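Beta-glucuronidase (uncultured Clostridium sp., PDB 6U7J) hydrolyses beta-D-glucuronides as a gut bacterial glycoside hydrolase of family 2, and probably helps reactivate glucuronidated estrogens. Local coordinates at residues H104-L109 with I114-G119; L321-C326 with M349-Q354; Q394-L399 with E430-Y435; Y507-I512 with K529-E534. One frame throughout, in Å; residues are numbered along the deposited sequence.

Contact 1: H104-L109 with I114-G119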
# COMPACT_ATOMS: atom_id res chain seq x y z
N HIS B 104 -5.85 36.32 5.75
CA HIS B 104 -6.04 37.68 6.24
C HIS B 104 -5.28 37.87 7.55
O HIS B 104 -5.25 36.97 8.39
CB HIS B 104 -7.53 37.96 6.47
CG HIS B 104 -8.40 37.57 5.32
ND1 HIS B 104 -8.27 38.11 4.07
CD2 HIS B 104 -9.41 36.66 5.23
CE1 HIS B 104 -9.16 37.57 3.25
NE2 HIS B 104 -9.86 36.69 3.94
N ALA B 105 -4.69 39.06 7.72
CA ALA B 105 -3.86 39.32 8.89
C ALA B 105 -4.25 40.63 9.57
O ALA B 105 -4.56 41.63 8.91
CB ALA B 105 -2.37 39.39 8.51
N VAL B 106 -4.22 40.62 10.89
CA VAL B 106 -4.21 41.84 11.70
C VAL B 106 -3.00 41.72 12.62
O VAL B 106 -2.92 40.77 13.42
CB VAL B 106 -5.51 42.03 12.50
CG1 VAL B 106 -5.54 43.43 13.17
CG2 VAL B 106 -6.71 41.87 11.61
N ILE B 107 -2.06 42.65 12.49
CA ILE B 107 -0.79 42.62 13.21
C ILE B 107 -0.87 43.59 14.38
O ILE B 107 -1.19 44.78 14.18
CB ILE B 107 0.37 43.01 12.28
CG1 ILE B 107 0.37 42.19 10.99
CG2 ILE B 107 1.70 42.97 13.03
CD1 ILE B 107 0.14 40.71 11.18
N TYR B 108 -0.56 43.11 15.58
CA TYR B 108 -0.51 43.94 16.78
C TYR B 108 0.90 43.93 17.33
O TYR B 108 1.57 42.89 17.31
CB TYR B 108 -1.48 43.46 17.87
CG TYR B 108 -2.93 43.33 17.45
CD1 TYR B 108 -3.39 42.19 16.81
CD2 TYR B 108 -3.84 44.36 17.70
CE1 TYR B 108 -4.72 42.07 16.43
CE2 TYR B 108 -5.16 44.25 17.33
CZ TYR B 108 -5.60 43.10 16.70
OH TYR B 108 -6.92 42.98 16.32
N LEU B 109 1.36 45.09 17.81
CA LEU B 109 2.67 45.24 18.43
C LEU B 109 2.47 45.85 19.81
O LEU B 109 1.96 46.97 19.92
CB LEU B 109 3.60 46.10 17.58
CG LEU B 109 4.93 46.49 18.22
CD1 LEU B 109 5.76 45.26 18.49
CD2 LEU B 109 5.72 47.49 17.35
N ILE B 114 -1.01 47.55 14.33
CA ILE B 114 -0.11 48.35 13.51
C ILE B 114 -0.31 48.16 12.01
O ILE B 114 0.06 49.05 11.24
CB ILE B 114 1.38 48.11 13.86
CG1 ILE B 114 1.75 46.63 13.75
CG2 ILE B 114 1.72 48.68 15.25
CD1 ILE B 114 3.26 46.38 13.67
N THR B 115 -0.88 47.04 11.56
CA THR B 115 -1.20 46.91 10.15
C THR B 115 -2.21 45.79 9.94
O THR B 115 -2.51 45.01 10.85
CB THR B 115 0.06 46.70 9.29
OG1 THR B 115 -0.21 47.07 7.93
CG2 THR B 115 0.53 45.26 9.31
N ARG B 116 -2.74 45.75 8.72
CA ARG B 116 -3.69 44.75 8.26
C ARG B 116 -3.28 44.31 6.87
O ARG B 116 -2.64 45.07 6.13
CB ARG B 116 -5.11 45.28 8.19
CG ARG B 116 -5.79 45.43 9.49
CD ARG B 116 -7.03 46.27 9.29
NE ARG B 116 -7.75 46.46 10.53
CZ ARG B 116 -9.01 46.08 10.71
NH1 ARG B 116 -9.67 45.49 9.72
NH2 ARG B 116 -9.59 46.29 11.88
N HIS B 117 -3.67 43.10 6.50
CA HIS B 117 -3.42 42.66 5.14
C HIS B 117 -4.52 41.69 4.72
O HIS B 117 -5.07 40.95 5.54
CB HIS B 117 -2.03 42.02 5.01
CG HIS B 117 -1.63 41.75 3.60
ND1 HIS B 117 -1.80 40.50 3.01
CD2 HIS B 117 -1.08 42.55 2.65
CE1 HIS B 117 -1.36 40.56 1.76
NE2 HIS B 117 -0.93 41.78 1.51
N LYS B 118 -4.85 41.74 3.43
CA LYS B 118 -5.80 40.83 2.80
C LYS B 118 -5.08 40.13 1.65
O LYS B 118 -4.48 40.79 0.79
CB LYS B 118 -7.03 41.60 2.29
CG LYS B 118 -8.02 40.77 1.48
CD LYS B 118 -9.09 41.68 0.84
CE LYS B 118 -10.01 40.91 -0.08
NZ LYS B 118 -10.87 41.81 -0.90
N GLY B 119 -5.12 38.81 1.65
CA GLY B 119 -4.42 38.11 0.59
C GLY B 119 -3.37 37.20 1.20
O GLY B 119 -2.50 37.64 1.96
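Strands 104-109 and 114-118 pair as the two arms of a beta hairpin in the sugar-binding domain, with Ala105 facing His117 and Ile107 facing Thr115. The arms run antiparallel, their axes 4.7 Å apart. Ala105 and His117 form a hydrogen-bonded pair: Ala105 N reaches His117 O at 2.9 Å, nearly straight at 172°, and His117 N returns to Ala105 O at 3.0 Å. Ile107 N donates to Thr115 O at 2.9 Å. Ile107 O takes a short bond from Ile114 N at 2.8 Å and a weak one from Thr115 N. Two residues thus face one, a classic beta bulge. The hairpin belongs to the antiparallel sheet of this family 2 domain, and strand 104-109 also pairs with strand 135-144. Ile107 lies alongside Thr115, with Ile107 CG1 3.5 Å from Thr115 CG2. Ile114 CG1 stands between its own backbone N and carbonyl carbon (chi1 56°), and there it meets Ile107 CG2. Ile114 CD1 reaches on to Leu109 CB at 3.9 Å. At the other end Lys118 CG comes to the edge of the His104 ring, 3.7 Å from His104 ND1. His104 NE2 is hydrogen-bonded to Ile146 O, and Lys118 NZ to Asp150 O.

Contact 2: L321-C326 with M349-Q354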
# COMPACT_ATOMS: atom_id res chain seq x y z
N LEU B 321 12.77 20.72 0.97
CA LEU B 321 11.80 20.21 -0.00
C LEU B 321 11.99 20.87 -1.37
O LEU B 321 11.92 20.19 -2.40
CB LEU B 321 10.39 20.44 0.51
CG LEU B 321 9.19 19.94 -0.29
CD1 LEU B 321 9.01 18.44 -0.10
CD2 LEU B 321 7.94 20.71 0.14
N ASN B 322 12.20 22.19 -1.39
CA ASN B 322 12.38 22.88 -2.67
C ASN B 322 13.60 22.36 -3.41
O ASN B 322 13.57 22.20 -4.64
CB ASN B 322 12.51 24.39 -2.44
CG ASN B 322 11.23 25.01 -1.93
OD1 ASN B 322 10.16 24.41 -2.01
ND2 ASN B 322 11.33 26.22 -1.38
N VAL B 323 14.70 22.11 -2.70
CA VAL B 323 15.90 21.64 -3.39
C VAL B 323 15.66 20.25 -3.94
O VAL B 323 16.02 19.95 -5.08
CB VAL B 323 17.12 21.67 -2.45
CG1 VAL B 323 18.32 21.03 -3.16
CG2 VAL B 323 17.45 23.10 -2.00
N ARG B 324 15.01 19.39 -3.16
CA ARG B 324 14.67 18.06 -3.66
C ARG B 324 13.77 18.16 -4.88
O ARG B 324 13.96 17.42 -5.85
CB ARG B 324 14.00 17.26 -2.53
CG ARG B 324 13.28 15.99 -2.96
CD ARG B 324 14.26 14.88 -3.32
NE ARG B 324 13.57 13.64 -3.67
CZ ARG B 324 14.18 12.53 -4.08
NH1 ARG B 324 15.49 12.49 -4.21
NH2 ARG B 324 13.46 11.45 -4.36
N ASP B 325 12.82 19.11 -4.88
CA ASP B 325 11.93 19.28 -6.03
C ASP B 325 12.72 19.72 -7.28
O ASP B 325 12.47 19.21 -8.38
CB ASP B 325 10.82 20.28 -5.72
CG ASP B 325 9.71 19.69 -4.82
OD1 ASP B 325 9.86 18.54 -4.34
OD2 ASP B 325 8.68 20.38 -4.58
N CYS B 326 13.67 20.64 -7.12
CA CYS B 326 14.46 21.06 -8.27
C CYS B 326 15.36 19.94 -8.76
O CYS B 326 15.61 19.82 -9.97
CB CYS B 326 15.30 22.28 -7.93
SG CYS B 326 14.31 23.73 -7.56
N MET B 349 11.40 31.40 -6.22
CA MET B 349 11.68 32.22 -7.39
C MET B 349 13.17 32.50 -7.54
O MET B 349 13.72 32.46 -8.66
CB MET B 349 10.89 33.53 -7.31
CG MET B 349 9.40 33.33 -7.11
SD MET B 349 8.67 32.26 -8.38
CE MET B 349 8.90 33.31 -9.79
N GLN B 350 13.86 32.77 -6.43
CA GLN B 350 15.31 32.93 -6.50
C GLN B 350 15.98 31.63 -6.95
O GLN B 350 16.91 31.65 -7.77
CB GLN B 350 15.87 33.39 -5.15
CG GLN B 350 15.42 34.77 -4.74
CD GLN B 350 15.45 34.97 -3.24
OE1 GLN B 350 15.99 34.13 -2.50
NE2 GLN B 350 14.89 36.07 -2.77
N MET B 351 15.53 30.50 -6.43
CA MET B 351 16.10 29.22 -6.85
C MET B 351 15.96 29.03 -8.36
O MET B 351 16.92 28.64 -9.04
CB MET B 351 15.42 28.08 -6.09
CG MET B 351 16.15 26.74 -6.13
SD MET B 351 15.62 25.63 -4.79
CE MET B 351 15.36 26.84 -3.50
N ALA B 352 14.78 29.31 -8.91
CA ALA B 352 14.57 29.20 -10.35
C ALA B 352 15.47 30.16 -11.12
O ALA B 352 15.94 29.83 -12.22
CB ALA B 352 13.10 29.46 -10.69
N ASP B 353 15.71 31.36 -10.57
CA ASP B 353 16.68 32.26 -11.19
C ASP B 353 18.05 31.62 -11.25
O ASP B 353 18.74 31.70 -12.28
CB ASP B 353 16.77 33.58 -10.42
CG ASP B 353 15.69 34.57 -10.81
OD1 ASP B 353 15.01 34.36 -11.85
OD2 ASP B 353 15.51 35.56 -10.07
N GLN B 354 18.49 31.00 -10.15
CA GLN B 354 19.84 30.47 -10.12
C GLN B 354 19.99 29.20 -10.94
O GLN B 354 21.04 28.98 -11.54
CB GLN B 354 20.28 30.23 -8.68
CG GLN B 354 20.69 31.51 -7.99
CD GLN B 354 20.77 31.36 -6.48
OE1 GLN B 354 21.39 30.43 -5.97
NE2 GLN B 354 20.17 32.30 -5.77
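The carboxamide of Asn322 is the flat group at this contact, but Met351 meets neither its faces nor its edges. It touches the stem of the side chain instead, with Met351 CE 3.9 Å from Asn322 CB. The contact joins two neighbouring helices on the outside of the TIM barrel. Strand 336-338 lies between them in the chain, so they are successive helices of the beta/alpha barrel. The two short segments run roughly the same way, with a crossing angle of -36°. The segment axes come no closer than 11.2 Å, a wide spacing that one long side chain spans. Met351 does this by extending its chain: CG lies opposite the backbone N (chi1 -164°), and chi2 keeps the chain stretched. Only the last torsion bends it, turning CE toward Asn322. Cys326 points its CB toward the facing helix, and Cys326 SG lies 3.8 Å from Met351 CG. All four touching residues are buried, and the contact across the segments is van der Waals in nature. Val323 has a second neighbour, Ile64 of another subunit, so this helix also takes part in the assembly. Val323 and Met351 cross at about a right angle, with Val323 CG2 4.2 Å from Met351 SD. Closest of all is the sulfur pair, Cys326 SG to Met351 SD at 3.6 Å.

Contact 3: Q394-L399 with E430-Y435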
# COMPACT_ATOMS: atom_id res chain seq x y z
N GLN B 394 -5.22 44.86 -7.88
CA GLN B 394 -4.26 45.16 -6.82
C GLN B 394 -3.33 43.98 -6.55
O GLN B 394 -2.15 44.18 -6.25
CB GLN B 394 -5.00 45.57 -5.55
CG GLN B 394 -5.85 46.82 -5.75
CD GLN B 394 -6.70 47.15 -4.53
OE1 GLN B 394 -7.06 46.26 -3.75
NE2 GLN B 394 -7.03 48.43 -4.36
N VAL B 395 -3.83 42.74 -6.65
CA VAL B 395 -2.93 41.61 -6.41
C VAL B 395 -1.93 41.47 -7.55
O VAL B 395 -0.77 41.12 -7.33
CB VAL B 395 -3.75 40.32 -6.18
CG1 VAL B 395 -2.85 39.09 -6.23
CG2 VAL B 395 -4.47 40.39 -4.84
N LEU B 396 -2.35 41.79 -8.77
CA LEU B 396 -1.41 41.83 -9.90
C LEU B 396 -0.34 42.90 -9.70
O LEU B 396 0.84 42.68 -10.01
CB LEU B 396 -2.18 42.09 -11.18
CG LEU B 396 -2.81 40.84 -11.77
CD1 LEU B 396 -3.87 41.29 -12.75
CD2 LEU B 396 -1.75 39.95 -12.45
N LYS B 397 -0.75 44.08 -9.21
CA LYS B 397 0.21 45.13 -8.88
C LYS B 397 1.25 44.63 -7.89
O LYS B 397 2.46 44.82 -8.08
CB LYS B 397 -0.56 46.33 -8.32
CG LYS B 397 0.29 47.47 -7.76
CD LYS B 397 1.25 47.99 -8.80
CE LYS B 397 1.77 49.37 -8.41
NZ LYS B 397 2.89 49.74 -9.33
N GLU B 398 0.79 43.97 -6.81
CA GLU B 398 1.69 43.43 -5.79
C GLU B 398 2.60 42.34 -6.36
O GLU B 398 3.81 42.33 -6.12
CB GLU B 398 0.88 42.88 -4.62
CG GLU B 398 0.52 43.85 -3.50
CD GLU B 398 -0.27 43.14 -2.40
OE1 GLU B 398 -1.48 42.90 -2.62
OE2 GLU B 398 0.32 42.78 -1.35
N LEU B 399 2.02 41.39 -7.11
CA LEU B 399 2.85 40.34 -7.70
C LEU B 399 3.92 40.92 -8.62
O LEU B 399 5.09 40.53 -8.53
CB LEU B 399 1.99 39.33 -8.49
CG LEU B 399 2.82 38.20 -9.11
CD1 LEU B 399 3.65 37.45 -8.08
CD2 LEU B 399 1.92 37.24 -9.83
N GLU B 430 -10.96 41.74 -19.82
CA GLU B 430 -10.36 42.80 -20.63
C GLU B 430 -9.77 43.88 -19.74
O GLU B 430 -8.65 44.35 -19.98
CB GLU B 430 -11.39 43.43 -21.56
CG GLU B 430 -10.73 44.35 -22.57
CD GLU B 430 -11.72 45.21 -23.32
OE1 GLU B 430 -11.36 45.72 -24.40
OE2 GLU B 430 -12.85 45.38 -22.82
N GLU B 431 -10.51 44.27 -18.69
CA GLU B 431 -9.96 45.19 -17.70
C GLU B 431 -8.70 44.62 -17.07
O GLU B 431 -7.67 45.30 -17.00
CB GLU B 431 -11.02 45.49 -16.65
CG GLU B 431 -11.73 46.81 -16.87
CD GLU B 431 -10.74 47.96 -17.03
OE1 GLU B 431 -10.04 48.29 -16.05
OE2 GLU B 431 -10.66 48.52 -18.15
N VAL B 432 -8.75 43.36 -16.61
CA VAL B 432 -7.60 42.78 -15.93
C VAL B 432 -6.40 42.73 -16.86
O VAL B 432 -5.29 43.11 -16.49
CB VAL B 432 -7.93 41.38 -15.37
CG1 VAL B 432 -6.68 40.76 -14.76
CG2 VAL B 432 -9.00 41.46 -14.32
N THR B 433 -6.62 42.27 -18.10
CA THR B 433 -5.49 42.11 -19.02
C THR B 433 -4.87 43.46 -19.37
O THR B 433 -3.65 43.61 -19.38
CB THR B 433 -5.92 41.38 -20.28
OG1 THR B 433 -7.17 41.92 -20.75
CG2 THR B 433 -6.10 39.90 -20.01
N LYS B 434 -5.71 44.46 -19.64
CA LYS B 434 -5.19 45.80 -19.92
C LYS B 434 -4.38 46.33 -18.75
O LYS B 434 -3.34 46.97 -18.95
CB LYS B 434 -6.33 46.74 -20.26
CG LYS B 434 -6.72 46.68 -21.73
CD LYS B 434 -8.10 47.24 -22.01
CE LYS B 434 -8.51 48.26 -20.98
NZ LYS B 434 -7.63 49.46 -21.04
N TYR B 435 -4.80 46.04 -17.52
CA TYR B 435 -4.08 46.57 -16.36
C TYR B 435 -2.69 45.94 -16.23
O TYR B 435 -1.72 46.64 -15.91
CB TYR B 435 -4.88 46.36 -15.08
CG TYR B 435 -4.19 46.95 -13.88
CD1 TYR B 435 -3.56 46.14 -12.94
CD2 TYR B 435 -4.13 48.34 -13.70
CE1 TYR B 435 -2.91 46.69 -11.84
CE2 TYR B 435 -3.48 48.90 -12.61
CZ TYR B 435 -2.88 48.07 -11.68
OH TYR B 435 -2.23 48.62 -10.60
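Tyr435 N donates to Glu431 O at 3.0 Å within helix 424-439, and from this turn the Tyr435 side chain reaches across to Lys397. There the contact is van der Waals. Lys397 CB is nearest to Tyr435 OH, at 3.6 Å, and Lys397 CG and CD each stand 4.0 Å from Tyr435 OH. CB approaches at the edge of the ring, near its plane. The two side chains cross obliquely. The phenol reaches over because Tyr435 CG lies opposite the backbone N (chi1 -177°), which carries the ring out toward helix 386-403. Lys397 bends at its second torsion (chi2 57°), so its aliphatic part runs past the oxygen while its end leads away. Deeper in, Leu396 and Val432 meet at about a right angle. Leu396 CD1 and Val432 CG1 are 3.5 Å apart, tighter than usual for two methyl carbons. The helices are neighbours in the outer layer of the TIM barrel. Helix 386-403 precedes barrel strand 409-416 and helix 424-439 follows it. Leu396 and Val432 both also touch Ile414 of that strand. Nearby, Glu431 makes a salt bridge to Lys393 of helix 386-403. The contact thus grades from an apolar floor of Leu396 and Val432 to an outer part where a phenol oxygen lies against lysine methylenes, held by van der Waals forces.

Contact 4: Y507-I512 with K529-E534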
# COMPACT_ATOMS: atom_id res chain seq x y z
N TYR B 507 -2.94 18.11 -17.65
CA TYR B 507 -3.52 16.85 -18.11
C TYR B 507 -2.93 15.73 -17.27
O TYR B 507 -1.79 15.83 -16.80
CB TYR B 507 -3.26 16.62 -19.61
CG TYR B 507 -1.81 16.43 -20.02
CD1 TYR B 507 -0.87 17.45 -19.90
CD2 TYR B 507 -1.39 15.22 -20.59
CE1 TYR B 507 0.45 17.26 -20.30
CE2 TYR B 507 -0.08 15.02 -20.99
CZ TYR B 507 0.83 16.04 -20.86
OH TYR B 507 2.14 15.84 -21.27
N GLY B 508 -3.69 14.65 -17.07
CA GLY B 508 -3.18 13.57 -16.23
C GLY B 508 -4.31 12.74 -15.64
O GLY B 508 -5.45 12.78 -16.11
N ALA B 509 -3.96 11.98 -14.60
CA ALA B 509 -4.87 10.96 -14.07
C ALA B 509 -4.48 10.63 -12.64
O ALA B 509 -3.29 10.51 -12.33
CB ALA B 509 -4.82 9.69 -14.94
N ASP B 510 -5.48 10.48 -11.76
CA ASP B 510 -5.20 10.08 -10.39
C ASP B 510 -4.61 8.67 -10.38
O ASP B 510 -5.09 7.77 -11.10
CB ASP B 510 -6.45 10.12 -9.52
CG ASP B 510 -6.87 11.53 -9.15
OD1 ASP B 510 -7.53 12.19 -9.99
OD2 ASP B 510 -6.56 11.98 -8.01
N THR B 511 -3.57 8.49 -9.57
CA THR B 511 -2.83 7.23 -9.56
C THR B 511 -2.47 6.87 -8.13
O THR B 511 -1.81 7.65 -7.43
CB THR B 511 -1.57 7.35 -10.42
OG1 THR B 511 -1.96 7.79 -11.72
CG2 THR B 511 -0.86 6.00 -10.53
N ILE B 512 -2.93 5.70 -7.68
CA ILE B 512 -2.57 5.21 -6.35
C ILE B 512 -1.27 4.43 -6.48
O ILE B 512 -1.23 3.40 -7.16
CB ILE B 512 -3.66 4.33 -5.74
CG1 ILE B 512 -5.03 5.03 -5.77
CG2 ILE B 512 -3.26 3.94 -4.31
CD1 ILE B 512 -5.08 6.35 -4.97
N LYS B 529 0.42 6.16 -17.08
CA LYS B 529 1.42 6.24 -18.12
C LYS B 529 0.78 6.29 -19.51
O LYS B 529 1.19 7.10 -20.36
CB LYS B 529 2.40 5.07 -18.00
CG LYS B 529 3.54 5.13 -19.01
CD LYS B 529 3.75 3.75 -19.58
CE LYS B 529 5.07 3.59 -20.32
NZ LYS B 529 4.82 3.30 -21.76
N ARG B 530 -0.23 5.44 -19.75
CA ARG B 530 -0.88 5.38 -21.06
C ARG B 530 -1.70 6.64 -21.32
O ARG B 530 -1.72 7.16 -22.44
CB ARG B 530 -1.78 4.13 -21.15
CG ARG B 530 -1.07 2.76 -21.07
CD ARG B 530 -0.34 2.43 -22.36
NE ARG B 530 -1.29 2.29 -23.47
CZ ARG B 530 -1.34 3.12 -24.51
NH1 ARG B 530 -0.50 4.14 -24.60
NH2 ARG B 530 -2.25 2.92 -25.46
N CYS B 531 -2.42 7.13 -20.31
CA CYS B 531 -3.20 8.35 -20.47
C CYS B 531 -2.32 9.51 -20.94
O CYS B 531 -2.68 10.26 -21.85
CB CYS B 531 -3.91 8.68 -19.15
SG CYS B 531 -4.80 10.21 -19.07
N ILE B 532 -1.13 9.64 -20.35
CA ILE B 532 -0.21 10.72 -20.70
C ILE B 532 0.40 10.48 -22.08
O ILE B 532 0.54 11.42 -22.88
CB ILE B 532 0.85 10.88 -19.59
CG1 ILE B 532 0.22 11.53 -18.36
CG2 ILE B 532 2.03 11.72 -20.04
CD1 ILE B 532 1.21 11.73 -17.26
N GLU B 533 0.78 9.24 -22.39
CA GLU B 533 1.29 8.92 -23.73
C GLU B 533 0.32 9.36 -24.84
O GLU B 533 0.74 9.93 -25.85
CB GLU B 533 1.51 7.43 -23.86
CG GLU B 533 2.82 6.94 -23.35
CD GLU B 533 2.82 5.42 -23.28
OE1 GLU B 533 1.84 4.77 -23.74
OE2 GLU B 533 3.83 4.86 -22.79
N GLU B 534 -0.95 9.00 -24.69
CA GLU B 534 -1.92 9.27 -25.74
C GLU B 534 -2.15 10.77 -25.90
O GLU B 534 -2.25 11.27 -27.02
CB GLU B 534 -3.24 8.56 -25.43
CG GLU B 534 -3.17 7.04 -25.59
CD GLU B 534 -2.64 6.65 -26.95
OE1 GLU B 534 -3.26 7.07 -27.95
OE2 GLU B 534 -1.61 5.95 -27.03
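Tyr507 and Ile532 stand at about a right angle to each other. Ile532 CG2 approaches the ring obliquely and lies 4.0 Å from Tyr507 CE2. The ring is placed there by a chi1 of 65°, which sets CG between the backbone N and the carbonyl carbon and brings the ring end closer to the helix. At its far end, Tyr507 OH is hydrogen-bonded to Asn536 OD1 of helix 525-540. Beyond the ring, Cys531 points toward the loop. Cys531 SG lies 4.2 Å from Ala509 CB and 4.0 Å from Gly508 O. Residues 507-512 follow barrel strand 502-506 of the TIM barrel, and helix 525-540 packs against them. The loop has its own brace: Thr511 OG1 donates to Ala509 O at 3.1 Å, from well above the carbonyl plane. On the helix, Arg530 makes salt bridges with both Glu533 and Glu534; Arg530 NH1 is 3.2 Å from Glu534 OE2, which lies in the guanidinium plane. These charges lie on the helix away from the join to the loop. The join itself is buried and rests on apolar and sulfur contacts, with the Gly508 carbonyl beside Cys531 SG.

Contacts 2, 3 and 4 lie in the TIM barrel domain, and contact 1 in the sugar-binding domain. Contacts 1 and 3 touch directly: His117 NE2 is 3.3 Å from Glu398 OE2, a probable hydrogen bond that ties the hairpin to helix 386-403. A bound calcium ion lies about 12 Å from the side chain of His117 and about 9 Å from that of Asn322 in contact 2. Contacts 2 and 3 come within about 7 Å at their nearest atoms. Contact 4 is far from contact 1, 43 Å between centres, but 26 Å from contact 2. In family 2 enzymes the nucleophile ends the seventh barrel strand, so residues 507-512, following strand 502-506, probably begin beside the active site.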